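Long-range contacts in cellulosomal scaffoldin (Acetivibrio cellulolyticus, PDB 3ZUC), which binds crystalline cellulose through this family 3b carbohydrate-binding module, one part of a large scaffoldin that probably also has endoglucanase activity: residues V8-A13 and T134-V139; F47-D52 and G82-L87; C59-V64 and S103-G108. All coordinates share one frame; numbering follows the deposited sequence.

Interaction 1: V8-A13 and T134-V139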
# COMPACT_ATOMS: atom_id res chain seq x y z
N VAL A 8 -0.91 10.09 3.62
CA VAL A 8 -0.54 9.04 2.71
C VAL A 8 -0.58 9.56 1.29
O VAL A 8 -1.60 10.07 0.82
CB VAL A 8 -1.48 7.82 2.87
CG1 VAL A 8 -1.05 6.70 1.94
CG2 VAL A 8 -1.51 7.36 4.31
N GLU A 9 0.54 9.46 0.60
CA GLU A 9 0.63 9.76 -0.81
C GLU A 9 1.03 8.48 -1.55
O GLU A 9 1.59 7.55 -0.95
CB GLU A 9 1.68 10.84 -1.06
CG GLU A 9 1.42 12.17 -0.42
CD GLU A 9 2.69 12.99 -0.46
OE1 GLU A 9 3.53 12.82 0.43
OE2 GLU A 9 2.90 13.73 -1.44
N PHE A 10 0.78 8.45 -2.86
CA PHE A 10 0.90 7.21 -3.58
C PHE A 10 1.13 7.48 -5.07
O PHE A 10 0.62 8.46 -5.60
CB PHE A 10 -0.42 6.41 -3.44
CG PHE A 10 -0.36 5.05 -4.10
CD1 PHE A 10 0.26 4.00 -3.46
CD2 PHE A 10 -0.86 4.85 -5.37
CE1 PHE A 10 0.41 2.78 -4.08
CE2 PHE A 10 -0.73 3.62 -5.98
CZ PHE A 10 -0.08 2.61 -5.32
N PHE A 11 1.83 6.56 -5.74
CA PHE A 11 1.73 6.41 -7.19
C PHE A 11 2.19 5.01 -7.55
O PHE A 11 2.75 4.28 -6.74
CB PHE A 11 2.48 7.50 -7.99
CG PHE A 11 3.99 7.42 -7.98
CD1 PHE A 11 4.73 7.79 -6.88
CD2 PHE A 11 4.67 7.05 -9.13
CE1 PHE A 11 6.12 7.79 -6.90
CE2 PHE A 11 6.06 7.04 -9.16
CZ PHE A 11 6.79 7.42 -8.05
N ASN A 12 1.91 4.62 -8.80
CA ASN A 12 2.32 3.35 -9.34
C ASN A 12 3.59 3.51 -10.17
O ASN A 12 3.62 4.33 -11.10
CB ASN A 12 1.23 2.79 -10.27
CG ASN A 12 -0.01 2.34 -9.51
OD1 ASN A 12 -0.93 3.12 -9.27
ND2 ASN A 12 -0.01 1.08 -9.09
N ALA A 13 4.64 2.74 -9.87
CA ALA A 13 5.91 2.92 -10.59
C ALA A 13 5.87 2.41 -12.01
O ALA A 13 6.67 2.85 -12.84
CB ALA A 13 7.07 2.28 -9.86
N THR A 134 1.19 11.49 -4.87
CA THR A 134 -0.02 12.28 -4.89
C THR A 134 -0.95 11.81 -3.79
O THR A 134 -0.99 10.63 -3.46
CB THR A 134 -0.65 12.15 -6.27
OG1 THR A 134 0.37 12.42 -7.23
CG2 THR A 134 -1.76 13.16 -6.47
N SER A 135 -1.70 12.74 -3.21
CA SER A 135 -2.63 12.39 -2.15
C SER A 135 -3.79 11.61 -2.76
O SER A 135 -4.56 12.08 -3.62
CB SER A 135 -3.06 13.64 -1.39
OG SER A 135 -1.93 14.28 -0.80
N TRP A 136 -3.89 10.37 -2.32
CA TRP A 136 -4.68 9.36 -3.01
C TRP A 136 -5.56 8.65 -2.02
O TRP A 136 -5.08 7.91 -1.16
CB TRP A 136 -3.72 8.38 -3.70
CG TRP A 136 -4.29 7.41 -4.67
CD1 TRP A 136 -4.11 6.06 -4.64
CD2 TRP A 136 -5.03 7.70 -5.87
NE1 TRP A 136 -4.69 5.48 -5.74
CE2 TRP A 136 -5.26 6.46 -6.50
CE3 TRP A 136 -5.48 8.87 -6.48
CZ2 TRP A 136 -5.94 6.36 -7.70
CZ3 TRP A 136 -6.16 8.77 -7.67
CH2 TRP A 136 -6.39 7.52 -8.27
N ASP A 137 -6.87 8.87 -2.13
CA ASP A 137 -7.82 8.29 -1.17
C ASP A 137 -8.30 6.91 -1.58
O ASP A 137 -9.14 6.32 -0.88
CB ASP A 137 -9.01 9.24 -0.92
CG ASP A 137 -9.93 9.40 -2.11
OD1 ASP A 137 -9.79 8.69 -3.11
OD2 ASP A 137 -10.84 10.26 -2.01
N LYS A 138 -7.72 6.34 -2.63
CA LYS A 138 -8.10 5.01 -3.10
C LYS A 138 -7.15 3.93 -2.60
O LYS A 138 -7.35 2.76 -2.91
CB LYS A 138 -8.21 4.97 -4.62
CG LYS A 138 -9.18 5.97 -5.20
CD LYS A 138 -10.55 5.79 -4.62
CE LYS A 138 -11.58 6.70 -5.31
NZ LYS A 138 -11.45 8.15 -5.08
N VAL A 139 -6.14 4.31 -1.84
CA VAL A 139 -5.43 3.40 -0.94
C VAL A 139 -5.82 3.77 0.49
O VAL A 139 -6.21 4.91 0.74
CB VAL A 139 -3.89 3.43 -1.13
CG1 VAL A 139 -3.52 2.87 -2.49
CG2 VAL A 139 -3.32 4.85 -0.94
O HOH W 1 -2.48 8.61 -0.87
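Phe10 and Thr134 form an antiparallel hydrogen-bonded pair that adds the short, weakly bonded strand 134-135 beside strand 6-12, in one of the two sheets of the beta-sandwich (jelly roll) typical of family 3 carbohydrate-binding modules. Phe10 N donates to Thr134 O at 2.9 Å; the return bond, Thr134 N to Phe10 O, is longer at 3.2 Å, and its donor stands well above the carbonyl plane. Beside this pair, Glu9 CA adds a C-H contact to Thr134 O. The chain then leaves the sheet in a type I turn from Trp136 to Val139, which folds back over the inward side of strand 6-12.

Phe10 holds this fold-back together. With CG anti to the backbone N (chi1 -176°), its ring is set against both ends of the turn. Val139 CG1 sits over one face, 4.1 Å from the ring centroid and only 10° off the normal, a CH-pi contact for which a branched aliphatic residue is well shaped. The Trp136 ring lies on the same side, nearly parallel to that of Phe10 (planes at 13°) but slid aside, so the rings barely overlap and meet mainly through Phe10 CD2 and Trp136 CD1, 3.5 Å apart. Trp136 NE1 is satisfied by Ser125 O, and Phe26 packs edge-to-face with Phe10. On the side of the strand away from Phe10, Glu9 turns its carboxylate to a salt bridge with Arg27, which compensates the charge of this buried group. The second methyl of Val139 is used as well: its CG2 meets Val8 CG1 at 4.1 Å.

Interaction 2: F47-D52 and G82-L87. With CA (calcium ion), chain B.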
# COMPACT_ATOMS: atom_id res chain seq x y z
N PHE A 47 -7.47 -4.29 -5.62
CA PHE A 47 -7.36 -4.62 -7.02
C PHE A 47 -8.26 -5.80 -7.37
O PHE A 47 -8.79 -6.48 -6.49
CB PHE A 47 -5.88 -4.91 -7.38
CG PHE A 47 -5.29 -6.11 -6.68
CD1 PHE A 47 -4.82 -6.02 -5.37
CD2 PHE A 47 -5.15 -7.33 -7.33
CE1 PHE A 47 -4.26 -7.12 -4.73
CE2 PHE A 47 -4.59 -8.42 -6.71
CZ PHE A 47 -4.13 -8.32 -5.40
N THR A 48 -8.42 -6.04 -8.67
CA THR A 48 -8.99 -7.28 -9.17
C THR A 48 -7.85 -8.15 -9.70
O THR A 48 -7.03 -7.68 -10.50
CB THR A 48 -10.06 -7.09 -10.24
OG1 THR A 48 -9.46 -6.49 -11.39
CG2 THR A 48 -11.20 -6.22 -9.74
N VAL A 49 -7.78 -9.38 -9.23
CA VAL A 49 -6.62 -10.23 -9.48
C VAL A 49 -6.49 -10.71 -10.93
O VAL A 49 -5.38 -10.99 -11.36
CB VAL A 49 -6.61 -11.41 -8.47
CG1 VAL A 49 -7.74 -12.40 -8.72
CG2 VAL A 49 -5.27 -12.11 -8.41
N ASP A 50 -7.61 -10.80 -11.66
CA ASP A 50 -7.58 -11.25 -13.06
C ASP A 50 -6.92 -12.63 -13.19
O ASP A 50 -5.95 -12.81 -13.94
CB ASP A 50 -6.89 -10.23 -13.95
CG ASP A 50 -7.62 -8.92 -13.99
OD1 ASP A 50 -8.81 -8.96 -14.41
OD2 ASP A 50 -7.05 -7.88 -13.64
N GLY A 51 -7.48 -13.60 -12.46
CA GLY A 51 -6.94 -14.94 -12.40
C GLY A 51 -6.18 -15.12 -11.09
O GLY A 51 -5.04 -14.68 -10.96
N ASP A 52 -6.83 -15.74 -10.12
CA ASP A 52 -6.26 -15.89 -8.79
C ASP A 52 -5.10 -16.90 -8.84
O ASP A 52 -5.21 -17.97 -9.43
CB ASP A 52 -7.33 -16.37 -7.81
CG ASP A 52 -6.91 -16.31 -6.34
OD1 ASP A 52 -6.00 -15.56 -6.00
OD2 ASP A 52 -7.56 -17.03 -5.52
N GLY A 82 -13.87 -2.95 -8.84
CA GLY A 82 -12.45 -2.69 -8.78
C GLY A 82 -11.69 -3.43 -7.71
O GLY A 82 -10.48 -3.22 -7.58
N ALA A 83 -12.36 -4.27 -6.93
CA ALA A 83 -11.69 -4.87 -5.78
C ALA A 83 -12.24 -6.26 -5.47
O ALA A 83 -13.32 -6.40 -4.87
CB ALA A 83 -11.84 -3.96 -4.55
N ASP A 84 -11.48 -7.29 -5.84
CA ASP A 84 -11.73 -8.63 -5.35
C ASP A 84 -10.66 -9.10 -4.37
O ASP A 84 -10.89 -10.11 -3.70
CB ASP A 84 -12.05 -9.65 -6.45
CG ASP A 84 -10.97 -9.84 -7.47
OD1 ASP A 84 -9.78 -9.70 -7.16
OD2 ASP A 84 -11.34 -10.06 -8.64
N GLN A 85 -9.57 -8.35 -4.22
CA GLN A 85 -8.51 -8.64 -3.26
C GLN A 85 -7.89 -7.36 -2.78
O GLN A 85 -8.04 -6.31 -3.41
CB GLN A 85 -7.40 -9.52 -3.88
CG GLN A 85 -7.90 -10.85 -4.39
CD GLN A 85 -6.81 -11.86 -4.60
OE1 GLN A 85 -5.68 -11.71 -4.13
NE2 GLN A 85 -7.17 -12.96 -5.25
N TYR A 86 -7.15 -7.45 -1.69
CA TYR A 86 -6.23 -6.39 -1.32
C TYR A 86 -4.91 -6.96 -0.86
O TYR A 86 -4.83 -8.03 -0.26
CB TYR A 86 -6.81 -5.43 -0.29
CG TYR A 86 -7.26 -6.01 1.04
CD1 TYR A 86 -8.56 -6.47 1.19
CD2 TYR A 86 -6.44 -6.03 2.15
CE1 TYR A 86 -9.03 -6.92 2.43
CE2 TYR A 86 -6.90 -6.50 3.39
CZ TYR A 86 -8.20 -6.94 3.52
OH TYR A 86 -8.67 -7.38 4.75
N LEU A 87 -3.86 -6.19 -1.14
CA LEU A 87 -2.56 -6.31 -0.49
C LEU A 87 -2.62 -5.56 0.82
O LEU A 87 -3.06 -4.40 0.84
CB LEU A 87 -1.51 -5.67 -1.40
CG LEU A 87 -0.15 -5.39 -0.77
CD1 LEU A 87 0.61 -6.65 -0.42
CD2 LEU A 87 0.67 -4.48 -1.67
CA CA B . -7.31 -6.01 -12.31
O HOH W 2 -10.36 -10.85 -10.98
O HOH W 3 -4.94 -6.20 -11.64
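Asp84 carries its carboxylate between its own backbone N and carbonyl carbon (chi1 60°), which swings OD1 to the loop after Phe47: Val49 N donates to the syn lone pair of Asp84 OD1 at 2.9 Å. Gln85, with CG beside its backbone N (chi1 -59°) and an extended chain, reaches further, and its NE2 bonds Asp52 OD1 at 2.9 Å. That carboxylate oxygen is approached from above its plane, although it lies in the plane of the amide. Along the way Gln85 CB rests over a face of the Phe47 ring, towards the rim.

Phe47 O accepts from both Asp84 N, at 2.9 Å, and Gln85 N, at 3.0 Å, the signature of a classic beta bulge. The loop so held carries calcium ligands: Thr48 chelates the ion through O and OG1, and Asp50 OD2 binds it at 2.3 Å, while Asn119, Asp122 and Asp123 complete the protein ligands. Hydroxyl, carbonyl and carboxylate oxygens, with a water, give the hard donors that calcium prefers. A second water joins Asp50 N to Asp84 OD2, tying the bulge to this site.

The contact lies at one end of the sheet where strand 83-91 runs between strands 42-47 and 69-80, with Lys75 of the latter salt-bridged to Asp52.

Interaction 3: C59-V64 and S103-G108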
# COMPACT_ATOMS: atom_id res chain seq x y z
N CYS A 59 9.17 -5.78 -0.66
CA CYS A 59 9.57 -4.39 -0.47
C CYS A 59 11.00 -4.27 -0.95
O CYS A 59 11.90 -4.91 -0.40
CB CYS A 59 9.43 -3.97 0.99
SG CYS A 59 9.97 -2.25 1.24
N ASP A 60 11.21 -3.51 -2.01
CA ASP A 60 12.55 -3.32 -2.54
C ASP A 60 13.32 -2.27 -1.77
O ASP A 60 14.54 -2.38 -1.63
CB ASP A 60 12.48 -2.97 -4.01
CG ASP A 60 11.89 -4.08 -4.84
OD1 ASP A 60 12.18 -5.27 -4.59
OD2 ASP A 60 11.12 -3.76 -5.76
N TRP A 61 12.63 -1.27 -1.24
CA TRP A 61 13.30 -0.21 -0.54
C TRP A 61 12.33 0.53 0.37
O TRP A 61 11.22 0.91 -0.03
CB TRP A 61 13.95 0.78 -1.52
CG TRP A 61 14.44 2.00 -0.82
CD1 TRP A 61 15.49 2.10 0.04
CD2 TRP A 61 13.88 3.30 -0.92
NE1 TRP A 61 15.60 3.39 0.50
CE2 TRP A 61 14.62 4.15 -0.09
CE3 TRP A 61 12.80 3.83 -1.63
CZ2 TRP A 61 14.32 5.51 0.06
CZ3 TRP A 61 12.50 5.17 -1.50
CH2 TRP A 61 13.26 5.99 -0.66
N SER A 62 12.80 0.76 1.59
CA SER A 62 12.21 1.74 2.48
C SER A 62 13.32 2.19 3.42
O SER A 62 14.12 1.37 3.85
CB SER A 62 11.10 1.13 3.32
OG SER A 62 10.51 2.10 4.18
N PRO A 63 13.32 3.48 3.82
CA PRO A 63 14.30 3.91 4.81
C PRO A 63 14.27 3.10 6.12
O PRO A 63 15.27 3.05 6.84
CB PRO A 63 13.92 5.37 5.06
CG PRO A 63 13.23 5.81 3.84
CD PRO A 63 12.52 4.61 3.31
N VAL A 64 13.13 2.51 6.46
CA VAL A 64 13.04 1.76 7.71
C VAL A 64 13.67 0.38 7.61
O VAL A 64 13.73 -0.33 8.61
CB VAL A 64 11.59 1.64 8.21
CG1 VAL A 64 10.99 3.01 8.33
CG2 VAL A 64 10.76 0.73 7.30
N SER A 103 8.94 12.03 6.79
CA SER A 103 8.28 11.10 5.90
C SER A 103 9.21 9.97 5.50
O SER A 103 10.43 10.10 5.51
CB SER A 103 7.83 11.82 4.64
OG SER A 103 8.95 12.24 3.89
N ILE A 104 8.59 8.85 5.14
CA ILE A 104 9.29 7.71 4.60
C ILE A 104 8.57 7.21 3.36
O ILE A 104 7.35 7.28 3.24
CB ILE A 104 9.41 6.56 5.60
CG1 ILE A 104 8.05 6.11 6.10
CG2 ILE A 104 10.35 6.94 6.76
CD1 ILE A 104 8.05 4.77 6.84
N GLU A 105 9.35 6.66 2.44
CA GLU A 105 8.81 5.96 1.28
C GLU A 105 8.77 4.45 1.55
O GLU A 105 9.61 3.91 2.28
CB GLU A 105 9.68 6.23 0.03
CG GLU A 105 9.67 7.70 -0.42
CD GLU A 105 10.40 7.99 -1.73
OE1 GLU A 105 10.16 7.30 -2.73
OE2 GLU A 105 11.16 8.98 -1.77
N VAL A 106 7.81 3.78 0.92
CA VAL A 106 7.70 2.33 0.91
C VAL A 106 7.48 1.93 -0.54
O VAL A 106 6.45 2.24 -1.12
CB VAL A 106 6.54 1.86 1.78
CG1 VAL A 106 6.45 0.37 1.73
CG2 VAL A 106 6.73 2.33 3.22
N GLN A 107 8.47 1.27 -1.13
CA GLN A 107 8.47 0.94 -2.55
C GLN A 107 8.50 -0.58 -2.71
O GLN A 107 9.42 -1.24 -2.22
CB GLN A 107 9.71 1.55 -3.20
CG GLN A 107 9.89 1.22 -4.66
CD GLN A 107 10.94 2.09 -5.29
OE1 GLN A 107 10.93 3.31 -5.08
NE2 GLN A 107 11.85 1.51 -6.05
N GLY A 108 7.40 -1.11 -3.24
CA GLY A 108 7.23 -2.56 -3.37
C GLY A 108 6.75 -3.03 -4.75
O GLY A 108 6.31 -2.22 -5.56
O HOH W 4 11.24 -1.27 -6.77
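Cys59 to Trp61 pair with Gln107 and Gly108 through a classic beta bulge at the edge of a sheet of the jelly roll, where the outermost strand 55-61 runs antiparallel to strand 102-112. Asp60 N donates to Gln107 O at 2.9 Å, and Trp61 N makes a weak second bond to the same oxygen. Gln107 N returns a bond to Trp61 O at 3.0 Å. Cys59 and Gly108 form a non-hydrogen-bonded pair, CA atoms 4.2 Å apart.

Beyond the strand, the small, buried side chain of Ser62 prolongs the pairing: OG, anti to the backbone N (chi1 -179°), gives its proton to Glu105 O at 2.8 Å, in the carbonyl plane. On the inward face Val64 CG1 meets Ile104 CD1 at 3.7 Å, branched apolar groups suited to the interior. On the outer face the Trp61 ring (one of two conformers) points the CZ3-CH2 part of its edge at Glu105, whose carboxylate lies there, turned 82° to the ring; Glu105 OE1 bonds Tyr133 OH. Asp60, salt-bridged to Arg109, reaches Gln107, whose OE1 takes a bond from Lys25 NZ, through a water 2.7 Å from Asp60 OD2 and 2.9 Å from Gln107 NE2.

All three contacts lie in one carbohydrate-binding module, an all-beta fold. Interactions 1 and 3 belong to the same five-stranded sheet and secure its two outermost strands, 134-135 and 55-61, with centres about 14 Å apart; interaction 2 lies at the end of the other sheet and in the loop beyond it, about 18 Å from interaction 1 and 23 Å from interaction 3, centre to centre. None touches another. Along the chain, interaction 1 closes a long loop that encloses both others, whose segments run 47-52, 59-64, 82-87, 103-108. These four alternate between the two sheets or their ends, the interleaving expected of a jelly roll, and the calcium site lies at interaction 2, away from interaction 3.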